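Local coordinates for protein tryptophan synthase alpha chain (Campylobacter jejuni, PDB 3THA) that probably cleaves indoleglycerol phosphate to indole and glyceraldehyde 3-phosphate, as the alpha subunit of tryptophan synthase in the last step of tryptophan biosynthesis, at residues B[36-41]-B[85-90]; B[59-64]-B[229-234]; B[91-96]-B[118-123]. All coordinates share one frame; numbering follows the deposited sequence.

Interaction 1: B[36-41]-B[85-90]; sequences RLDQSP and IKTKKA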
loop_
_atom_site.group_PDB
_atom_site.type_symbol
_atom_site.label_atom_id
_atom_site.label_comp_id
_atom_site.label_asym_id
_atom_site.label_seq_id
_atom_site.Cartn_x
_atom_site.Cartn_y
_atom_site.Cartn_z
ATOM N N ARG B 36 6.343 15.747 -22.131
ATOM C CA ARG B 36 5.485 16.924 -22.154
ATOM C C ARG B 36 5.409 17.610 -20.786
ATOM O O ARG B 36 4.652 18.546 -20.560
ATOM C CB ARG B 36 4.112 16.584 -22.745
ATOM C CG ARG B 36 4.068 16.596 -24.299
ATOM C CD ARG B 36 2.837 15.884 -24.874
ATOM N NE ARG B 36 1.646 16.718 -24.745
ATOM C CZ ARG B 36 0.476 16.498 -25.347
ATOM N NH1 ARG B 36 0.303 15.451 -26.146
ATOM N NH2 ARG B 36 -0.527 17.339 -25.149
ATOM N N LEU B 37 6.234 17.152 -19.866
ATOM C CA LEU B 37 6.153 17.611 -18.488
ATOM C C LEU B 37 6.454 19.112 -18.392
ATOM O O LEU B 37 5.836 19.823 -17.619
ATOM C CB LEU B 37 7.090 16.780 -17.617
ATOM C CG LEU B 37 6.904 16.820 -16.120
ATOM C CD1 LEU B 37 5.421 16.407 -15.770
ATOM C CD2 LEU B 37 7.949 15.911 -15.451
ATOM N N ASP B 38 7.423 19.567 -19.166
ATOM C CA ASP B 38 7.743 21.000 -19.266
ATOM C C ASP B 38 6.554 21.894 -19.579
ATOM O O ASP B 38 6.505 23.004 -19.105
ATOM C CB ASP B 38 8.857 21.245 -20.287
ATOM C CG ASP B 38 10.223 20.903 -19.733
ATOM O OD1 ASP B 38 10.323 20.645 -18.517
ATOM O OD2 ASP B 38 11.192 20.882 -20.510
ATOM N N GLN B 39 5.593 21.419 -20.359
ATOM C CA GLN B 39 4.412 22.246 -20.644
ATOM C C GLN B 39 3.212 21.964 -19.767
ATOM O O GLN B 39 2.154 22.550 -19.998
ATOM C CB GLN B 39 3.965 22.143 -22.098
ATOM C CG GLN B 39 5.046 22.369 -23.127
ATOM C CD GLN B 39 5.181 21.117 -23.979
ATOM O OE1 GLN B 39 4.340 20.841 -24.850
ATOM N NE2 GLN B 39 6.217 20.315 -23.686
ATOM N N SER B 40 3.335 21.074 -18.788
ATOM C CA SER B 40 2.195 20.830 -17.898
ATOM C C SER B 40 2.338 21.727 -16.680
ATOM O O SER B 40 3.441 22.154 -16.392
ATOM C CB SER B 40 2.155 19.360 -17.457
ATOM O OG SER B 40 3.189 19.111 -16.520
ATOM N N PRO B 41 1.251 21.992 -15.932
ATOM C CA PRO B 41 1.432 22.902 -14.800
ATOM C C PRO B 41 2.012 22.214 -13.533
ATOM O O PRO B 41 2.090 22.825 -12.456
ATOM C CB PRO B 41 0.015 23.431 -14.567
ATOM C CG PRO B 41 -0.863 22.283 -14.936
ATOM C CD PRO B 41 -0.111 21.426 -15.954
ATOM N N ILE B 85 14.720 11.055 -21.530
ATOM C CA ILE B 85 13.761 12.099 -21.198
ATOM C C ILE B 85 14.467 13.412 -20.923
ATOM O O ILE B 85 15.470 13.442 -20.200
ATOM C CB ILE B 85 12.909 11.641 -19.955
ATOM C CG1 ILE B 85 11.768 10.765 -20.434
ATOM C CG2 ILE B 85 12.412 12.813 -19.066
ATOM C CD1 ILE B 85 11.373 11.055 -21.795
ATOM N N LYS B 86 13.949 14.495 -21.484
ATOM C CA LYS B 86 14.442 15.792 -21.078
ATOM C C LYS B 86 13.329 16.643 -20.487
ATOM O O LYS B 86 12.336 16.951 -21.143
ATOM C CB LYS B 86 15.184 16.517 -22.222
ATOM C CG LYS B 86 16.092 17.742 -21.766
ATOM C CD LYS B 86 16.773 17.548 -20.363
ATOM C CE LYS B 86 17.637 18.780 -19.941
ATOM N NZ LYS B 86 18.039 18.750 -18.472
ATOM N N THR B 87 13.496 17.001 -19.222
ATOM C CA THR B 87 12.538 17.903 -18.581
ATOM C C THR B 87 13.264 18.831 -17.633
ATOM O O THR B 87 14.381 18.542 -17.231
ATOM C CB THR B 87 11.442 17.126 -17.799
ATOM O OG1 THR B 87 10.498 18.065 -17.265
ATOM C CG2 THR B 87 12.068 16.321 -16.659
ATOM N N LYS B 88 12.631 19.943 -17.282
ATOM C CA LYS B 88 13.199 20.852 -16.282
ATOM C C LYS B 88 12.592 20.631 -14.902
ATOM O O LYS B 88 13.106 21.120 -13.904
ATOM C CB LYS B 88 13.000 22.293 -16.696
ATOM C CG LYS B 88 13.948 22.721 -17.790
ATOM C CD LYS B 88 15.413 22.755 -17.306
ATOM C CE LYS B 88 16.406 22.735 -18.486
ATOM N NZ LYS B 88 16.110 23.731 -19.569
ATOM N N LYS B 89 11.490 19.904 -14.851
ATOM C CA LYS B 89 10.780 19.694 -13.589
ATOM C C LYS B 89 11.478 18.680 -12.682
ATOM O O LYS B 89 12.310 17.896 -13.137
ATOM C CB LYS B 89 9.347 19.265 -13.865
ATOM C CG LYS B 89 8.626 20.183 -14.849
ATOM C CD LYS B 89 8.229 21.444 -14.169
ATOM C CE LYS B 89 7.717 22.439 -15.173
ATOM N NZ LYS B 89 6.572 21.865 -15.902
ATOM N N ALA B 90 11.154 18.719 -11.394
ATOM C CA ALA B 90 11.749 17.805 -10.424
ATOM C C ALA B 90 11.151 16.411 -10.528
ATOM O O ALA B 90 9.910 16.253 -10.514
ATOM C CB ALA B 90 11.600 18.342 -8.999
#
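The carboxylate oxygen OD1 of D38 is gripped twice by the opposite loop. The backbone N of K88 lies 2.7 Å from D38 OD1 in a nearly straight bond (175°) on the syn lone pair, and T87 OG1 donates to D38 OD1 over 2.9 Å, from well above the carboxylate plane. A short acid suits this place, since its oxygen reaches an N-H and a hydroxyl on consecutive residues. With T87 chi1 at -177°, OG1 stands opposite its own backbone N and accepts from K89 N at 3.2 Å, an ST turn; donating to D38 and accepting from its own chain fixes the hydroxyl's rotation.

The second polar knot is L37 O, which takes K89 NZ at 2.8 Å as well as S40 N and S40 OG. Lysine suits this because its chain, bent at chi2 and chi4, brings NZ across to the carbonyls of 36-41; I42 O accepts a further hydrogen bond, and D38 O and S40 O only weak ones, so four carbonyls share three N-H. This cluster probably stabilises the charge. L37 CD2 lies 4.0 Å from K89 CB, so the leucine packs on the start of the lysine's chain. The loops lead from helices 27-35 and 75-83 into neighbouring strands 44-48 and 90-94, where A90 makes backbone hydrogen bonds with D43 and L45; R36 forms a salt bridge to D240 of helix 239-248.

Interaction 2: B[59-64]-B[229-234]; sequences EIIADA and SIVKCF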
loop_
_atom_site.group_PDB
_atom_site.type_symbol
_atom_site.label_atom_id
_atom_site.label_comp_id
_atom_site.label_asym_id
_atom_site.label_seq_id
_atom_site.Cartn_x
_atom_site.Cartn_y
_atom_site.Cartn_z
ATOM N N GLU B 59 -7.848 -1.567 -6.157
ATOM C CA GLU B 59 -7.472 -0.139 -6.220
ATOM C C GLU B 59 -6.885 0.454 -7.508
ATOM O O GLU B 59 -6.060 -0.166 -8.186
ATOM C CB GLU B 59 -6.555 0.273 -5.037
ATOM C CG GLU B 59 -5.872 -0.835 -4.265
ATOM C CD GLU B 59 -6.633 -1.295 -3.017
ATOM O OE1 GLU B 59 -6.558 -0.652 -1.935
ATOM O OE2 GLU B 59 -7.263 -2.343 -3.089
ATOM N N ILE B 60 -7.259 1.700 -7.784
ATOM C CA ILE B 60 -6.695 2.448 -8.916
ATOM C C ILE B 60 -5.215 2.185 -9.117
ATOM O O ILE B 60 -4.808 1.711 -10.215
ATOM C CB ILE B 60 -6.845 3.962 -8.738
ATOM C CG1 ILE B 60 -8.332 4.356 -8.668
ATOM C CG2 ILE B 60 -6.164 4.640 -9.834
ATOM C CD1 ILE B 60 -8.586 5.852 -8.589
ATOM N N ILE B 61 -4.415 2.485 -8.070
ATOM C CA ILE B 61 -2.961 2.413 -8.179
ATOM C C ILE B 61 -2.438 0.977 -8.405
ATOM O O ILE B 61 -1.410 0.775 -9.107
ATOM C CB ILE B 61 -2.254 3.137 -6.987
ATOM C CG1 ILE B 61 -2.575 4.631 -7.036
ATOM C CG2 ILE B 61 -0.741 2.907 -7.002
ATOM C CD1 ILE B 61 -2.049 5.417 -5.947
ATOM N N ALA B 62 -3.173 -0.019 -7.889
ATOM C CA ALA B 62 -2.679 -1.393 -7.955
ATOM C C ALA B 62 -2.868 -1.972 -9.344
ATOM O O ALA B 62 -1.918 -2.426 -10.032
ATOM C CB ALA B 62 -3.308 -2.290 -6.842
ATOM N N ASP B 63 -4.093 -1.900 -9.803
ATOM C CA ASP B 63 -4.344 -2.118 -11.230
ATOM C C ASP B 63 -3.238 -1.563 -12.142
ATOM O O ASP B 63 -2.692 -2.313 -12.991
ATOM C CB ASP B 63 -5.722 -1.617 -11.595
ATOM C CG ASP B 63 -6.800 -2.694 -11.371
ATOM O OD1 ASP B 63 -6.917 -3.651 -12.192
ATOM O OD2 ASP B 63 -7.523 -2.583 -10.347
ATOM N N ALA B 64 -2.862 -0.298 -11.922
ATOM C CA ALA B 64 -1.848 0.377 -12.754
ATOM C C ALA B 64 -0.538 -0.408 -12.723
ATOM O O ALA B 64 0.143 -0.624 -13.794
ATOM C CB ALA B 64 -1.606 1.769 -12.255
ATOM N N SER B 229 -6.166 10.337 -8.153
ATOM C CA SER B 229 -6.831 11.066 -9.219
ATOM C C SER B 229 -6.058 11.258 -10.509
ATOM O O SER B 229 -6.638 11.100 -11.577
ATOM C CB SER B 229 -7.266 12.419 -8.721
ATOM O OG SER B 229 -8.371 12.226 -7.905
ATOM N N ILE B 230 -4.776 11.626 -10.420
ATOM C CA ILE B 230 -3.955 11.803 -11.610
ATOM C C ILE B 230 -3.878 10.463 -12.314
ATOM O O ILE B 230 -4.182 10.368 -13.494
ATOM C CB ILE B 230 -2.531 12.377 -11.304
ATOM C CG1 ILE B 230 -2.485 13.898 -11.530
ATOM C CG2 ILE B 230 -1.487 11.838 -12.299
ATOM C CD1 ILE B 230 -3.332 14.709 -10.626
ATOM N N VAL B 231 -3.521 9.418 -11.577
ATOM C CA VAL B 231 -3.510 8.080 -12.148
ATOM C C VAL B 231 -4.836 7.778 -12.899
ATOM O O VAL B 231 -4.822 7.128 -13.956
ATOM C CB VAL B 231 -3.164 6.985 -11.087
ATOM C CG1 VAL B 231 -3.254 5.572 -11.698
ATOM C CG2 VAL B 231 -1.756 7.208 -10.526
ATOM N N LYS B 232 -5.961 8.297 -12.393
ATOM C CA LYS B 232 -7.260 8.007 -12.999
ATOM C C LYS B 232 -7.334 8.671 -14.375
ATOM O O LYS B 232 -8.007 8.170 -15.264
ATOM C CB LYS B 232 -8.464 8.349 -12.070
ATOM C CG LYS B 232 -9.137 9.740 -12.243
ATOM C CD LYS B 232 -10.451 9.881 -11.413
ATOM C CE LYS B 232 -10.176 10.105 -9.890
ATOM N NZ LYS B 232 -11.361 10.567 -9.076
ATOM N N CYS B 233 -6.610 9.773 -14.543
ATOM C CA CYS B 233 -6.504 10.442 -15.861
ATOM C C CYS B 233 -5.852 9.525 -16.874
ATOM O O CYS B 233 -6.259 9.459 -17.989
ATOM C CB CYS B 233 -5.705 11.752 -15.761
ATOM S SG CYS B 233 -6.478 12.914 -14.605
ATOM N N PHE B 234 -4.862 8.773 -16.452
ATOM C CA PHE B 234 -4.154 7.931 -17.380
ATOM C C PHE B 234 -4.942 6.747 -17.931
ATOM O O PHE B 234 -4.414 5.967 -18.729
ATOM C CB PHE B 234 -2.851 7.454 -16.750
ATOM C CG PHE B 234 -1.781 8.497 -16.720
ATOM C CD1 PHE B 234 -0.594 8.325 -17.443
ATOM C CD2 PHE B 234 -1.939 9.654 -15.974
ATOM C CE1 PHE B 234 0.424 9.288 -17.386
ATOM C CE2 PHE B 234 -0.930 10.620 -15.929
ATOM C CZ PHE B 234 0.256 10.428 -16.638
#
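V231 meets I60, I61 and A64 where helix 60-70 of the TIM barrel comes beside the short helix 228-233, which follows the eighth strand and precedes helix 239-248. Both lie beside the first strand, 15-21. Their short segments pass 9.8 Å apart with axes at 46°, and the contact is wholly apolar.

From V231 CB, which stands 4.0 Å from I60 CG2, the side chain divides into two methyls. CG1, placed opposite the backbone N by a chi1 of 176°, points to the other helix and comes within 3.6 Å of I60 CG2. The same V231 CG1 also meets A64 CB at 4.2 Å, one helical turn further on. The other methyl, CG2, turns towards I61 and only loosely approaches its CG1. A beta-branched valine suits this place because its two methyls can serve different neighbours, and the single methyl of A64 is enough to meet V231 CG1. I60 and V231 lie alongside each other in opposing senses, meeting by their branch methyls. Y19 of strand 15-21 touches both I61 and V231, while I60 N is hydrogen-bonded to E59 OE1 of the second subunit. At the outer edge, I60 CD1 ends 4.3 Å from K232 CB.

Interaction 3: B[91-96]-B[118-123]; sequences LVFMVY and CALIVP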
loop_
_atom_site.group_PDB
_atom_site.type_symbol
_atom_site.label_atom_id
_atom_site.label_comp_id
_atom_site.label_asym_id
_atom_site.label_seq_id
_atom_site.Cartn_x
_atom_site.Cartn_y
_atom_site.Cartn_z
ATOM N N LEU B 91 12.037 15.414 -10.580
ATOM C CA LEU B 91 11.667 14.014 -10.583
ATOM C C LEU B 91 11.985 13.336 -9.231
ATOM O O LEU B 91 13.109 13.402 -8.727
ATOM C CB LEU B 91 12.360 13.310 -11.744
ATOM C CG LEU B 91 12.026 13.893 -13.129
ATOM C CD1 LEU B 91 12.802 13.197 -14.229
ATOM C CD2 LEU B 91 10.490 13.849 -13.415
ATOM N N VAL B 92 10.965 12.714 -8.649
ATOM C CA VAL B 92 11.052 12.094 -7.343
ATOM C C VAL B 92 10.525 10.643 -7.437
ATOM O O VAL B 92 9.393 10.415 -7.868
ATOM C CB VAL B 92 10.211 12.893 -6.300
ATOM C CG1 VAL B 92 10.030 12.104 -5.003
ATOM C CG2 VAL B 92 10.906 14.205 -5.980
ATOM N N PHE B 93 11.353 9.667 -7.064
ATOM C CA PHE B 93 10.871 8.310 -6.943
ATOM C C PHE B 93 9.965 8.153 -5.746
ATOM O O PHE B 93 10.218 8.690 -4.674
ATOM C CB PHE B 93 12.010 7.321 -6.823
ATOM C CG PHE B 93 12.548 6.865 -8.128
ATOM C CD1 PHE B 93 11.696 6.582 -9.191
ATOM C CD2 PHE B 93 13.905 6.698 -8.296
ATOM C CE1 PHE B 93 12.192 6.152 -10.411
ATOM C CE2 PHE B 93 14.430 6.282 -9.533
ATOM C CZ PHE B 93 13.574 6.000 -10.575
HETATM N N MSE B 94 8.892 7.415 -5.934
HETATM C CA MSE B 94 8.139 6.887 -4.831
HETATM C C MSE B 94 8.055 5.402 -5.140
HETATM O O MSE B 94 7.382 5.006 -6.054
HETATM C CB MSE B 94 6.783 7.563 -4.742
HETATM C CG MSE B 94 5.818 6.976 -3.782
HETATM SE SE MSE B 94 4.642 8.457 -3.294
HETATM C CE MSE B 94 3.292 7.527 -2.359
ATOM N N VAL B 95 8.812 4.602 -4.403
ATOM C CA VAL B 95 8.844 3.157 -4.553
ATOM C C VAL B 95 8.835 2.520 -3.170
ATOM O O VAL B 95 9.227 3.128 -2.201
ATOM C CB VAL B 95 10.170 2.688 -5.271
ATOM C CG1 VAL B 95 10.191 3.115 -6.719
ATOM C CG2 VAL B 95 11.386 3.221 -4.569
ATOM N N TYR B 96 8.407 1.277 -3.095
ATOM C CA TYR B 96 8.598 0.513 -1.892
ATOM C C TYR B 96 10.019 0.059 -1.817
ATOM O O TYR B 96 10.704 -0.024 -2.847
ATOM C CB TYR B 96 7.733 -0.683 -1.928
ATOM C CG TYR B 96 6.298 -0.363 -1.723
ATOM C CD1 TYR B 96 5.828 -0.124 -0.462
ATOM C CD2 TYR B 96 5.403 -0.299 -2.794
ATOM C CE1 TYR B 96 4.528 0.124 -0.235
ATOM C CE2 TYR B 96 4.065 -0.031 -2.567
ATOM C CZ TYR B 96 3.643 0.168 -1.262
ATOM O OH TYR B 96 2.331 0.428 -0.925
ATOM N N CYS B 118 15.878 13.568 -7.743
ATOM C CA CYS B 118 16.382 14.454 -6.695
ATOM C C CYS B 118 15.914 14.028 -5.315
ATOM O O CYS B 118 16.389 14.580 -4.326
ATOM C CB CYS B 118 15.943 15.903 -6.975
ATOM S SG CYS B 118 14.179 16.154 -6.659
ATOM N N ALA B 119 14.973 13.071 -5.236
ATOM C CA ALA B 119 14.434 12.606 -3.941
ATOM C C ALA B 119 13.708 11.272 -4.018
ATOM O O ALA B 119 13.147 10.924 -5.061
ATOM C CB ALA B 119 13.502 13.633 -3.372
ATOM N N LEU B 120 13.651 10.559 -2.893
ATOM C CA LEU B 120 12.923 9.310 -2.809
ATOM C C LEU B 120 11.918 9.431 -1.714
ATOM O O LEU B 120 12.227 9.966 -0.662
ATOM C CB LEU B 120 13.851 8.173 -2.413
ATOM C CG LEU B 120 15.218 8.032 -3.090
ATOM C CD1 LEU B 120 16.021 6.953 -2.371
ATOM C CD2 LEU B 120 15.057 7.645 -4.552
ATOM N N ILE B 121 10.718 8.918 -1.949
ATOM C CA ILE B 121 9.748 8.699 -0.920
ATOM C C ILE B 121 9.561 7.174 -0.835
ATOM O O ILE B 121 9.219 6.534 -1.835
ATOM C CB ILE B 121 8.407 9.290 -1.334
ATOM C CG1 ILE B 121 8.565 10.749 -1.769
ATOM C CG2 ILE B 121 7.341 9.122 -0.226
ATOM C CD1 ILE B 121 7.299 11.349 -2.336
ATOM N N VAL B 122 9.758 6.579 0.342
ATOM C CA VAL B 122 9.618 5.129 0.479
ATOM C C VAL B 122 8.500 4.851 1.476
ATOM O O VAL B 122 8.693 5.003 2.703
ATOM C CB VAL B 122 10.932 4.434 0.927
ATOM C CG1 VAL B 122 10.782 2.934 0.795
ATOM C CG2 VAL B 122 12.181 4.932 0.069
ATOM N N PRO B 123 7.309 4.513 0.950
ATOM C CA PRO B 123 6.184 4.238 1.788
ATOM C C PRO B 123 6.520 3.055 2.652
ATOM O O PRO B 123 7.121 2.065 2.161
ATOM C CB PRO B 123 5.075 3.795 0.771
ATOM C CG PRO B 123 5.476 4.466 -0.476
ATOM C CD PRO B 123 6.963 4.409 -0.488
#
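V92 and I121 cross at about a right angle on one face of the sheet, with V92 CG1 3.8 Å from I121 CG1. The other valine methyl, V92 CG2, lies 3.7 Å from A119 CB, so a branched residue packs against a small one. Further along the same face, M94 stretches obliquely past I121: its CG is opposite the backbone N (chi1 171°), and the extended chain carries SE to 4.0 Å from I121 CD1. Methionine, present here as selenomethionine, gives a long unbranched apolar arm that suits the barrel interior.

F93 and L120 point to the other face, where L120 CD2 sits at the edge of the phenyl ring, near its plane; helix 75-83 packs on F93 from outside. This alternation is that of adjacent parallel strands, the third and fourth of the TIM barrel, with M94 and I121 facing inwards to E46, the predicted proton acceptor. Among the backbone bonds are I121 N to F93 O at 2.8 Å and C118 N to L91 O at 2.9 Å; that from F93 N to A119 O is weak.

Beyond the strands, Y96 and P123 meet at about a right angle, P123 CB 3.8 Å from Y96 CE1. P123, which has no N-H to satisfy, brings its CD to 3.1 Å from V95 O.

All three contacts belong to one TIM barrel. Interaction 1 joins the loops that enter the second and third strands, interaction 3 pairs the third strand with the fourth, and interaction 2 brings together helices that follow the second and eighth. Interactions 1 and 3 come in series and touch, with L37 CD2 3.9 Å from L91 CD2. Interactions 1 and 2 alternate along the chain, their centres about 20 Å apart without touching. Segments 91-96 and 118-123 fall between those of interaction 2, and both these contacts touch the second subunit. Interaction 3 lies nearest the predicted proton acceptor E46, so its strand pairing probably helps to shape the active site, while interactions 1 and 2 join loops and helices around the barrel.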